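Local coordinates for protein Ent-copalyl diphosphate synthase (PDB 5BP8) that is a bacterial terpene synthase with a largely helical fold, related in sequence to the C-terminal domain of squalene-hopene cyclases, at residues A[258-262]-A[297-301]; A[265-269]-A[312-316]; A[292-296]-A[328-332]; A[307-311]-A[350-355]. All coordinates share one frame; numbering follows the deposited sequence.

Contact 1: A[258-262]-A[297-301]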
loop_
_atom_site.group_PDB
_atom_site.type_symbol
_atom_site.label_atom_id
_atom_site.label_comp_id
_atom_site.label_asym_id
_atom_site.label_seq_id
_atom_site.Cartn_x
_atom_site.Cartn_y
_atom_site.Cartn_z
ATOM N N PRO A 258 9.735 -5.481 -4.311
ATOM C CA PRO A 258 8.823 -6.526 -3.885
ATOM C C PRO A 258 8.068 -6.179 -2.605
ATOM O O PRO A 258 8.419 -5.209 -1.895
ATOM C CB PRO A 258 9.750 -7.738 -3.585
ATOM C CG PRO A 258 11.134 -7.260 -3.723
ATOM C CD PRO A 258 11.156 -5.799 -4.040
ATOM N N ILE A 259 7.066 -6.993 -2.325
ATOM C CA ILE A 259 6.319 -6.986 -1.063
ATOM C C ILE A 259 6.250 -8.410 -0.463
ATOM O O ILE A 259 5.310 -8.767 0.244
ATOM C CB ILE A 259 4.891 -6.447 -1.248
ATOM C CG1 ILE A 259 4.088 -7.256 -2.279
ATOM C CG2 ILE A 259 4.912 -4.972 -1.591
ATOM C CD1 ILE A 259 2.602 -7.083 -2.100
ATOM N N VAL A 260 7.248 -9.221 -0.786
ATOM C CA VAL A 260 7.202 -10.679 -0.530
ATOM C C VAL A 260 6.749 -11.088 0.888
ATOM O O VAL A 260 5.863 -11.924 1.031
ATOM C CB VAL A 260 8.541 -11.330 -0.941
ATOM C CG1 VAL A 260 9.735 -10.776 -0.184
ATOM C CG2 VAL A 260 8.481 -12.842 -0.817
ATOM N N TYR A 261 7.330 -10.527 1.928
ATOM C CA TYR A 261 6.948 -10.952 3.296
ATOM C C TYR A 261 5.541 -10.538 3.697
ATOM O O TYR A 261 4.777 -11.334 4.281
ATOM C CB TYR A 261 7.946 -10.417 4.300
ATOM C CG TYR A 261 9.398 -10.856 4.092
ATOM C CD1 TYR A 261 9.716 -12.153 3.659
ATOM C CD2 TYR A 261 10.454 -10.010 4.411
ATOM C CE1 TYR A 261 11.030 -12.562 3.522
ATOM C CE2 TYR A 261 11.763 -10.410 4.267
ATOM C CZ TYR A 261 12.051 -11.695 3.852
ATOM O OH TYR A 261 13.371 -12.097 3.711
ATOM N N PHE A 262 5.168 -9.297 3.384
ATOM C CA PHE A 262 3.780 -8.850 3.524
ATOM C C PHE A 262 2.821 -9.818 2.810
ATOM O O PHE A 262 1.848 -10.313 3.398
ATOM C CB PHE A 262 3.698 -7.398 2.993
ATOM C CG PHE A 262 2.307 -6.903 2.676
ATOM C CD1 PHE A 262 1.252 -7.046 3.563
ATOM C CD2 PHE A 262 2.069 -6.215 1.527
ATOM C CE1 PHE A 262 -0.026 -6.545 3.262
ATOM C CE2 PHE A 262 0.799 -5.713 1.227
ATOM C CZ PHE A 262 -0.249 -5.886 2.099
ATOM N N ILE A 297 10.788 -7.875 11.181
ATOM C CA ILE A 297 10.860 -8.103 9.737
ATOM C C ILE A 297 10.108 -6.927 9.074
ATOM O O ILE A 297 9.303 -6.273 9.725
ATOM C CB ILE A 297 10.220 -9.455 9.350
ATOM C CG1 ILE A 297 10.613 -9.895 7.941
ATOM C CG2 ILE A 297 8.694 -9.423 9.470
ATOM C CD1 ILE A 297 10.202 -11.325 7.640
ATOM N N ALA A 298 10.442 -6.664 7.814
ATOM C CA ALA A 298 9.794 -5.646 6.987
ATOM C C ALA A 298 8.843 -6.287 6.000
ATOM O O ALA A 298 8.701 -7.504 5.938
ATOM C CB ALA A 298 10.860 -4.876 6.222
ATOM N N ALA A 299 8.235 -5.465 5.150
ATOM C CA ALA A 299 7.377 -5.980 4.100
ATOM C C ALA A 299 8.175 -6.763 3.048
ATOM O O ALA A 299 7.629 -7.636 2.343
ATOM C CB ALA A 299 6.627 -4.837 3.442
ATOM N N ALA A 300 9.458 -6.448 2.966
ATOM C CA ALA A 300 10.396 -7.090 2.048
ATOM C C ALA A 300 11.838 -6.757 2.435
ATOM O O ALA A 300 12.087 -5.763 3.129
ATOM C CB ALA A 300 10.138 -6.641 0.623
ATOM N N PRO A 301 12.807 -7.558 1.944
ATOM C CA PRO A 301 14.191 -7.154 2.217
ATOM C C PRO A 301 14.485 -5.779 1.579
ATOM O O PRO A 301 14.012 -5.484 0.463
ATOM C CB PRO A 301 15.031 -8.282 1.586
ATOM C CG PRO A 301 14.093 -9.440 1.385
ATOM C CD PRO A 301 12.710 -8.845 1.240
#
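Tyr261 is the largest bump in this contact, and the loop 297-301 forms the hollow that receives it. The methyl CD1 of Ile297 sits over one face of the phenol ring, 3.7 Å from the centroid and 20° off the normal, a CH-pi contact. It gets there because CG1 runs anti to the backbone N (chi1 -164°), which extends the Ile297 chain toward the ring. The ring's opposite face carries Val260 CG1 from its own segment, so aliphatic groups sandwich the phenol. Ala298 O approaches the ring edge near its plane, 3.4 Å from Tyr261 CD2. Pro301 crosses the outer end of the ring at about a right angle, its CD 3.5 Å from Tyr261 CE2, and the same CD also rests against Val260 CG1.

A smaller bump comes from the loop: Ala300 CB fits beside Pro258 and Val260, 3.4 Å from Pro258 O, a buried carbonyl oxygen that has no polar partner in the model. Between these two fittings Ala299 O reaches the first turn of helix 260-274. Phe262 N donates to Ala299 O at 3.1 Å and 167°, nearly straight. The bond from Tyr261 N to Ala299 O, at 2.9 Å, is weak and bent. Nearby, Phe262 CB meets Ala299 CB, and both side chains also touch Asp309. The contact thus joins the start of one helix, right after the N-cap residue Ile259, to the loop leading into Asp306, Asp308 and Asp309, which match the DXDD signature of class II terpene cyclases.

Contact 2: A[265-269]-A[312-316]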
loop_
_atom_site.group_PDB
_atom_site.type_symbol
_atom_site.label_atom_id
_atom_site.label_comp_id
_atom_site.label_asym_id
_atom_site.label_seq_id
_atom_site.Cartn_x
_atom_site.Cartn_y
_atom_site.Cartn_z
ATOM N N ALA A 265 2.741 -13.484 4.471
ATOM C CA ALA A 265 2.033 -13.510 5.761
ATOM C C ALA A 265 0.532 -13.287 5.612
ATOM O O ALA A 265 -0.284 -13.969 6.242
ATOM C CB ALA A 265 2.612 -12.468 6.687
ATOM N N TRP A 266 0.164 -12.310 4.787
ATOM C CA TRP A 266 -1.251 -11.998 4.609
ATOM C C TRP A 266 -1.992 -13.156 3.913
ATOM O O TRP A 266 -3.096 -13.525 4.324
ATOM C CB TRP A 266 -1.457 -10.654 3.880
ATOM C CG TRP A 266 -1.638 -9.402 4.824
ATOM C CD1 TRP A 266 -2.790 -8.678 4.998
ATOM C CD2 TRP A 266 -0.646 -8.777 5.697
ATOM N NE1 TRP A 266 -2.582 -7.644 5.882
ATOM C CE2 TRP A 266 -1.286 -7.672 6.332
ATOM C CE3 TRP A 266 0.696 -9.059 6.017
ATOM C CZ2 TRP A 266 -0.611 -6.814 7.250
ATOM C CZ3 TRP A 266 1.392 -8.161 6.911
ATOM C CH2 TRP A 266 0.728 -7.076 7.520
ATOM N N VAL A 267 -1.372 -13.757 2.906
ATOM C CA VAL A 267 -1.942 -14.915 2.248
ATOM C C VAL A 267 -2.115 -16.063 3.244
ATOM O O VAL A 267 -3.205 -16.658 3.337
ATOM C CB VAL A 267 -1.104 -15.387 1.046
ATOM C CG1 VAL A 267 -1.609 -16.734 0.554
ATOM C CG2 VAL A 267 -1.169 -14.365 -0.092
ATOM N N LEU A 268 -1.056 -16.377 3.992
ATOM C CA LEU A 268 -1.156 -17.440 4.987
ATOM C C LEU A 268 -2.206 -17.161 6.066
ATOM O O LEU A 268 -2.972 -18.065 6.443
ATOM C CB LEU A 268 0.207 -17.690 5.622
ATOM C CG LEU A 268 1.218 -18.388 4.725
ATOM C CD1 LEU A 268 2.591 -18.305 5.352
ATOM C CD2 LEU A 268 0.775 -19.836 4.508
ATOM N N ASN A 269 -2.289 -15.923 6.553
ATOM C CA ASN A 269 -3.293 -15.597 7.580
ATOM C C ASN A 269 -4.719 -15.621 7.063
ATOM O O ASN A 269 -5.634 -16.056 7.767
ATOM C CB ASN A 269 -2.996 -14.269 8.294
ATOM C CG ASN A 269 -1.767 -14.362 9.189
ATOM O OD1 ASN A 269 -1.472 -15.419 9.771
ATOM N ND2 ASN A 269 -1.030 -13.260 9.294
ATOM N N ALA A 312 2.205 -9.846 11.840
ATOM C CA ALA A 312 1.547 -10.706 10.863
ATOM C C ALA A 312 2.377 -11.952 10.563
ATOM O O ALA A 312 1.835 -13.037 10.362
ATOM C CB ALA A 312 1.287 -9.960 9.559
ATOM N N VAL A 313 3.684 -11.772 10.452
ATOM C CA VAL A 313 4.580 -12.849 10.120
ATOM C C VAL A 313 4.680 -13.850 11.279
ATOM O O VAL A 313 4.616 -15.057 11.046
ATOM C CB VAL A 313 5.958 -12.323 9.678
ATOM C CG1 VAL A 313 7.001 -13.431 9.701
ATOM C CG2 VAL A 313 5.865 -11.738 8.289
ATOM N N LEU A 314 4.784 -13.349 12.505
ATOM C CA LEU A 314 4.804 -14.218 13.694
ATOM C C LEU A 314 3.521 -15.029 13.799
ATOM O O LEU A 314 3.566 -16.229 14.048
ATOM C CB LEU A 314 5.007 -13.404 14.957
ATOM C CG LEU A 314 6.422 -12.865 15.176
ATOM C CD1 LEU A 314 6.437 -11.728 16.185
ATOM C CD2 LEU A 314 7.329 -14.013 15.637
ATOM N N PHE A 315 2.389 -14.375 13.577
ATOM C CA PHE A 315 1.078 -15.009 13.601
ATOM C C PHE A 315 0.974 -16.051 12.498
ATOM O O PHE A 315 0.525 -17.181 12.727
ATOM C CB PHE A 315 -0.013 -13.906 13.480
ATOM C CG PHE A 315 -1.447 -14.370 13.649
ATOM C CD1 PHE A 315 -1.833 -15.264 14.646
ATOM C CD2 PHE A 315 -2.459 -13.808 12.846
ATOM C CE1 PHE A 315 -3.165 -15.640 14.765
ATOM C CE2 PHE A 315 -3.782 -14.162 12.979
ATOM C CZ PHE A 315 -4.144 -15.079 13.951
ATOM N N ALA A 316 1.419 -15.708 11.295
ATOM C CA ALA A 316 1.367 -16.644 10.185
ATOM C C ALA A 316 2.205 -17.900 10.442
ATOM O O ALA A 316 1.741 -19.028 10.195
ATOM C CB ALA A 316 1.853 -15.968 8.911
#
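Ala265 CB lies at the apolar centre, pointing into a patch made by three residues of helix 307-319: Val313 CG2 at 3.7 Å, with the methyl groups of Ala312 and Ala316 slightly farther off. Methyl side chains this short are consistent with the close spacing of the segment axes, 8.7 Å at 42°. Leu268 CB extends the patch along Ala316. On the other flank Ala312 CB meets the six-membered ring of Trp266 obliquely, reaching CE3, CZ3 and CH2 together.

The polar edge belongs to Asn269. Its chi1 of -70° lays the amide toward helix 307-319, with ND2 at Ala312 O and OD1 by Ala316. ND2 donates to Ala312 O at 3.1 Å and 159°, with the acceptor close to the amide plane. That oxygen already receives Ala316 N at 2.9 Å, and the two donors arrive from opposite faces of the carbonyl. Asn269 OD1 lies oblique to the Phe315 ring, 3.6 Å from CD2, and takes a weak bond from Gln319. This is alanine-rich helix packing inside a largely helical terpene cyclase fold; beside it the Trp266 indole touches Asp308, Asp309 and His354, at a segment with the DXDD pattern.

Contact 3: A[292-296]-A[328-332]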
loop_
_atom_site.group_PDB
_atom_site.type_symbol
_atom_site.label_atom_id
_atom_site.label_comp_id
_atom_site.label_asym_id
_atom_site.label_seq_id
_atom_site.Cartn_x
_atom_site.Cartn_y
_atom_site.Cartn_z
ATOM N N LEU A 292 12.860 -13.190 9.377
ATOM C CA LEU A 292 12.604 -12.737 10.730
ATOM C C LEU A 292 13.885 -12.642 11.556
ATOM O O LEU A 292 14.690 -13.560 11.545
ATOM C CB LEU A 292 11.617 -13.704 11.367
ATOM C CG LEU A 292 11.032 -13.365 12.723
ATOM C CD1 LEU A 292 10.333 -12.005 12.715
ATOM C CD2 LEU A 292 10.073 -14.482 13.073
ATOM N N THR A 293 14.090 -11.518 12.236
ATOM C CA THR A 293 15.242 -11.327 13.103
ATOM C C THR A 293 14.772 -10.876 14.474
ATOM O O THR A 293 13.572 -10.729 14.715
ATOM C CB THR A 293 16.217 -10.267 12.562
ATOM O OG1 THR A 293 15.655 -8.955 12.742
ATOM C CG2 THR A 293 16.528 -10.508 11.095
ATOM N N ASP A 294 15.738 -10.634 15.365
ATOM C CA ASP A 294 15.466 -10.104 16.711
ATOM C C ASP A 294 14.840 -8.722 16.659
ATOM O O ASP A 294 14.232 -8.283 17.610
ATOM C CB ASP A 294 16.770 -9.995 17.519
ATOM C CG ASP A 294 17.259 -11.336 18.032
ATOM O OD1 ASP A 294 16.408 -12.227 18.287
ATOM O OD2 ASP A 294 18.496 -11.482 18.212
ATOM N N GLU A 295 15.017 -8.027 15.546
ATOM C CA GLU A 295 14.445 -6.700 15.375
ATOM C C GLU A 295 13.096 -6.738 14.632
ATOM O O GLU A 295 12.468 -5.690 14.446
ATOM C CB GLU A 295 15.452 -5.817 14.649
ATOM C CG GLU A 295 16.786 -5.699 15.383
ATOM C CD GLU A 295 16.823 -4.517 16.339
ATOM O OE1 GLU A 295 16.057 -4.506 17.334
ATOM O OE2 GLU A 295 17.619 -3.590 16.086
ATOM N N GLY A 296 12.653 -7.944 14.262
ATOM C CA GLY A 296 11.420 -8.153 13.496
ATOM C C GLY A 296 11.710 -8.354 12.018
ATOM O O GLY A 296 12.729 -8.947 11.628
ATOM N N SER A 328 10.463 -9.696 19.543
ATOM C CA SER A 328 10.799 -8.581 18.671
ATOM C C SER A 328 9.737 -7.486 18.674
ATOM O O SER A 328 10.054 -6.348 18.368
ATOM C CB SER A 328 11.041 -9.037 17.218
ATOM O OG SER A 328 9.921 -9.758 16.709
ATOM N N LEU A 329 8.492 -7.828 18.988
ATOM C CA LEU A 329 7.422 -6.829 19.083
ATOM C C LEU A 329 7.568 -5.897 20.287
ATOM O O LEU A 329 7.057 -4.791 20.262
ATOM C CB LEU A 329 6.057 -7.500 19.114
ATOM C CG LEU A 329 5.667 -8.288 17.869
ATOM C CD1 LEU A 329 4.365 -9.038 18.075
ATOM C CD2 LEU A 329 5.569 -7.348 16.668
HETATM N N MSE A 330 8.288 -6.332 21.333
HETATM C CA MSE A 330 8.423 -5.520 22.559
HETATM C C MSE A 330 9.200 -4.236 22.349
HETATM O O MSE A 330 8.973 -3.269 23.078
HETATM C CB MSE A 330 9.012 -6.370 23.711
HETATM C CG MSE A 330 8.182 -7.625 23.989
HETATM SE SE MSE A 330 6.376 -7.245 24.702
HETATM C CE MSE A 330 5.365 -7.782 23.109
ATOM N N HIS A 331 10.069 -4.180 21.331
ATOM C CA HIS A 331 10.798 -2.970 20.934
ATOM C C HIS A 331 9.831 -1.840 20.617
ATOM O O HIS A 331 10.181 -0.665 20.717
ATOM C CB HIS A 331 11.613 -3.181 19.631
ATOM C CG HIS A 331 12.728 -4.172 19.733
ATOM N ND1 HIS A 331 13.781 -4.025 20.612
ATOM C CD2 HIS A 331 12.983 -5.298 19.025
ATOM C CE1 HIS A 331 14.618 -5.038 20.467
ATOM N NE2 HIS A 331 14.158 -5.824 19.508
ATOM N N PHE A 332 8.638 -2.201 20.157
ATOM C CA PHE A 332 7.640 -1.233 19.684
ATOM C C PHE A 332 6.586 -0.896 20.751
ATOM O O PHE A 332 5.596 -0.178 20.464
ATOM C CB PHE A 332 6.937 -1.802 18.444
ATOM C CG PHE A 332 7.857 -2.102 17.304
ATOM C CD1 PHE A 332 8.126 -1.141 16.334
ATOM C CD2 PHE A 332 8.441 -3.352 17.179
ATOM C CE1 PHE A 332 8.968 -1.423 15.269
ATOM C CE2 PHE A 332 9.287 -3.647 16.115
ATOM C CZ PHE A 332 9.555 -2.680 15.167
#
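Asp294 and Gly296 meet Ser328 through the type I beta turn Thr293-Gly296, which lies against the helically curled but irregular segment 328-332, with Gly296 CA and Ser328 CA 5.2 Å apart. Gly296 has a positive phi of 99°, and its backbone angles suit glycine because a CB would crowd the preceding carbonyl oxygen. Ser328 CB sits over one face of the turn, 3.3 Å from Asp294 O and 3.5 Å from Gly296 N.

The turn is braced internally. Thr293 OG1 accepts from Glu295 N at 3.0 Å, forming an ST turn, and donates to Gly296 O, which also receives Thr293 N; the two donors come to that oxygen from opposite faces of its carbonyl plane.

His331 supplies the polar link across the contact. Its NE2 donates to Asp294 O at 3.1 Å and 138°; the acceptor lies squarely in the ring plane, although the donor is tilted well out of the carbonyl plane. Glu295 OE1, 3.2 Å from NE2, makes no hydrogen bond to it, because it sits above one face of the imidazole while the N-H points within the ring plane, toward Asp294 O. The carboxylate stands at 75° to the ring. Glu295 reaches this place by a chain bent at chi2, and since it also touches a crystal neighbour, its position may owe something to the lattice. Deeper in, the edge of Phe332 faces Glu295 O, a looser contact at 4.1 Å from CE2.

Both segments are loops on the outer side of helix 307-319: Leu292 packs on Leu314, Ser328 on Thr310 and Phe332 on Ser307, while Leu329 spans from Thr310 to Ala358 and Leu359 of helix 349-365.

Contact 4: A[307-311]-A[350-355]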
loop_
_atom_site.group_PDB
_atom_site.type_symbol
_atom_site.label_atom_id
_atom_site.label_comp_id
_atom_site.label_asym_id
_atom_site.label_seq_id
_atom_site.Cartn_x
_atom_site.Cartn_y
_atom_site.Cartn_z
ATOM N N SER A 307 6.356 -3.239 13.094
ATOM C CA SER A 307 5.650 -4.180 13.944
ATOM C C SER A 307 4.417 -4.809 13.298
ATOM O O SER A 307 3.985 -5.882 13.720
ATOM C CB SER A 307 5.257 -3.544 15.275
ATOM O OG SER A 307 4.316 -2.497 15.151
ATOM N N ASP A 308 3.840 -4.153 12.289
ATOM C CA ASP A 308 2.667 -4.719 11.634
ATOM C C ASP A 308 3.079 -5.958 10.864
ATOM O O ASP A 308 2.502 -7.038 11.054
ATOM C CB ASP A 308 1.990 -3.682 10.745
ATOM C CG ASP A 308 0.620 -4.124 10.238
ATOM O OD1 ASP A 308 -0.142 -4.772 11.013
ATOM O OD2 ASP A 308 0.291 -3.759 9.057
ATOM N N ASP A 309 4.082 -5.819 9.988
ATOM C CA ASP A 309 4.599 -6.940 9.275
ATOM C C ASP A 309 5.170 -8.003 10.221
ATOM O O ASP A 309 4.963 -9.203 9.997
ATOM C CB ASP A 309 5.669 -6.501 8.275
ATOM C CG ASP A 309 5.073 -5.775 7.095
ATOM O OD1 ASP A 309 4.236 -6.387 6.417
ATOM O OD2 ASP A 309 5.411 -4.583 6.884
ATOM N N THR A 310 5.847 -7.556 11.273
ATOM C CA THR A 310 6.451 -8.493 12.235
ATOM C C THR A 310 5.344 -9.327 12.897
ATOM O O THR A 310 5.447 -10.556 12.953
ATOM C CB THR A 310 7.296 -7.747 13.293
ATOM O OG1 THR A 310 8.401 -7.103 12.649
ATOM C CG2 THR A 310 7.875 -8.721 14.333
ATOM N N ALA A 311 4.291 -8.659 13.367
ATOM C CA ALA A 311 3.166 -9.334 14.037
ATOM C C ALA A 311 2.460 -10.289 13.077
ATOM O O ALA A 311 2.195 -11.430 13.417
ATOM C CB ALA A 311 2.193 -8.325 14.604
ATOM N N SER A 350 -4.744 -0.914 12.823
ATOM C CA SER A 350 -4.575 -2.243 12.223
ATOM C C SER A 350 -3.308 -2.919 12.771
ATOM O O SER A 350 -3.292 -4.130 12.969
ATOM C CB SER A 350 -4.554 -2.195 10.669
ATOM O OG SER A 350 -3.343 -1.647 10.209
ATOM N N THR A 351 -2.258 -2.146 13.004
ATOM C CA THR A 351 -1.014 -2.680 13.561
ATOM C C THR A 351 -1.256 -3.265 14.964
ATOM O O THR A 351 -0.837 -4.385 15.272
ATOM C CB THR A 351 0.067 -1.602 13.598
ATOM O OG1 THR A 351 0.357 -1.165 12.256
ATOM C CG2 THR A 351 1.369 -2.096 14.267
ATOM N N ASN A 352 -1.941 -2.503 15.800
ATOM C CA ASN A 352 -2.264 -2.978 17.144
ATOM C C ASN A 352 -3.159 -4.199 17.133
ATOM O O ASN A 352 -2.932 -5.131 17.912
ATOM C CB ASN A 352 -2.823 -1.850 17.994
ATOM C CG ASN A 352 -1.724 -0.961 18.548
ATOM O OD1 ASN A 352 -1.236 -1.169 19.686
ATOM N ND2 ASN A 352 -1.287 0.004 17.752
ATOM N N ALA A 353 -4.154 -4.221 16.236
ATOM C CA ALA A 353 -4.927 -5.449 15.988
ATOM C C ALA A 353 -4.046 -6.646 15.653
ATOM O O ALA A 353 -4.230 -7.740 16.219
ATOM C CB ALA A 353 -5.970 -5.236 14.889
ATOM N N HIS A 354 -3.082 -6.468 14.737
ATOM C CA HIS A 354 -2.243 -7.572 14.329
ATOM C C HIS A 354 -1.292 -8.028 15.463
ATOM O O HIS A 354 -1.019 -9.228 15.619
ATOM C CB HIS A 354 -1.518 -7.230 13.001
ATOM C CG HIS A 354 -2.468 -7.079 11.853
ATOM N ND1 HIS A 354 -2.235 -6.245 10.774
ATOM C CD2 HIS A 354 -3.674 -7.647 11.632
ATOM C CE1 HIS A 354 -3.264 -6.304 9.951
ATOM N NE2 HIS A 354 -4.155 -7.139 10.450
ATOM N N ILE A 355 -0.855 -7.082 16.275
ATOM C CA ILE A 355 -0.055 -7.398 17.449
ATOM C C ILE A 355 -0.894 -8.161 18.474
ATOM O O ILE A 355 -0.416 -9.135 19.056
ATOM C CB ILE A 355 0.596 -6.139 18.046
ATOM C CG1 ILE A 355 1.647 -5.641 17.053
ATOM C CG2 ILE A 355 1.329 -6.448 19.354
ATOM C CD1 ILE A 355 2.106 -4.242 17.291
HETATM O O HOH W 1 -2.283 -3.401 8.487
#
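Asp308 and Thr351 mark the closest backbone approach of two helices that run in roughly the same direction, their segment axes 8.4 Å apart at 28°; the CA atoms of this pair are 4.6 Å apart, and a turn later Ala311 faces Ile355. There Ala311 CB rests on Ile355 CG1 at 3.7 Å and against the backbone carbonyl of His354. At the other end Ser307 OG, bonded to Ser339 O, abuts Thr351 CG2 at 3.1 Å and Ile355 CD1. Thr351 OG1, paired with Ser348, lies beside Asp308 CB.

The carboxylate of Asp308 reaches across to His354 because chi1 (-169°) turns CG away from the backbone N. His354 ND1 donates to Asp308 OD1 at 2.6 Å, and Asp308 OD1 accepts with its syn lone pair; the bond is fairly straight at 159°, and the carboxylate and imidazole are nearly coplanar, 10° apart. Asp308 OD2 receives a water at 2.7 Å, and the same water donates to Ser350 OG, which is also held by Asp396.

Each carboxylate oxygen therefore has its own donor, and together these bonds fix the rotation of the group; Trp266 packs beside both Asp308 and His354. By position, Asp308 is the middle aspartate of a DXDD-type sequence completed by Asp306 and Asp309. The short, in-plane histidine bond is consistent with a second-shell role for His354 in orienting that aspartate.

From the N terminus, contact 1 opens first: the start of helix 260-274 is met again at 297-301, closing a loop that holds the rest of that helix and helix 282-291. Inside this loop contacts 2 and 3 open, and both close beyond it, so each crosses contact 1 and the two cross each other. Contact 4 opens at 307, after contact 1 has closed, and closes at 350-355, crossing contacts 2 and 3. No contact nests within another. Helix 307-319 is the common element: contacts 2 and 4 join it to helices 260-274 and 349-365, while Thr310 hydrogen-bonds Ile297 of contact 1 and packs on Ser328 and Leu329 of contact 3.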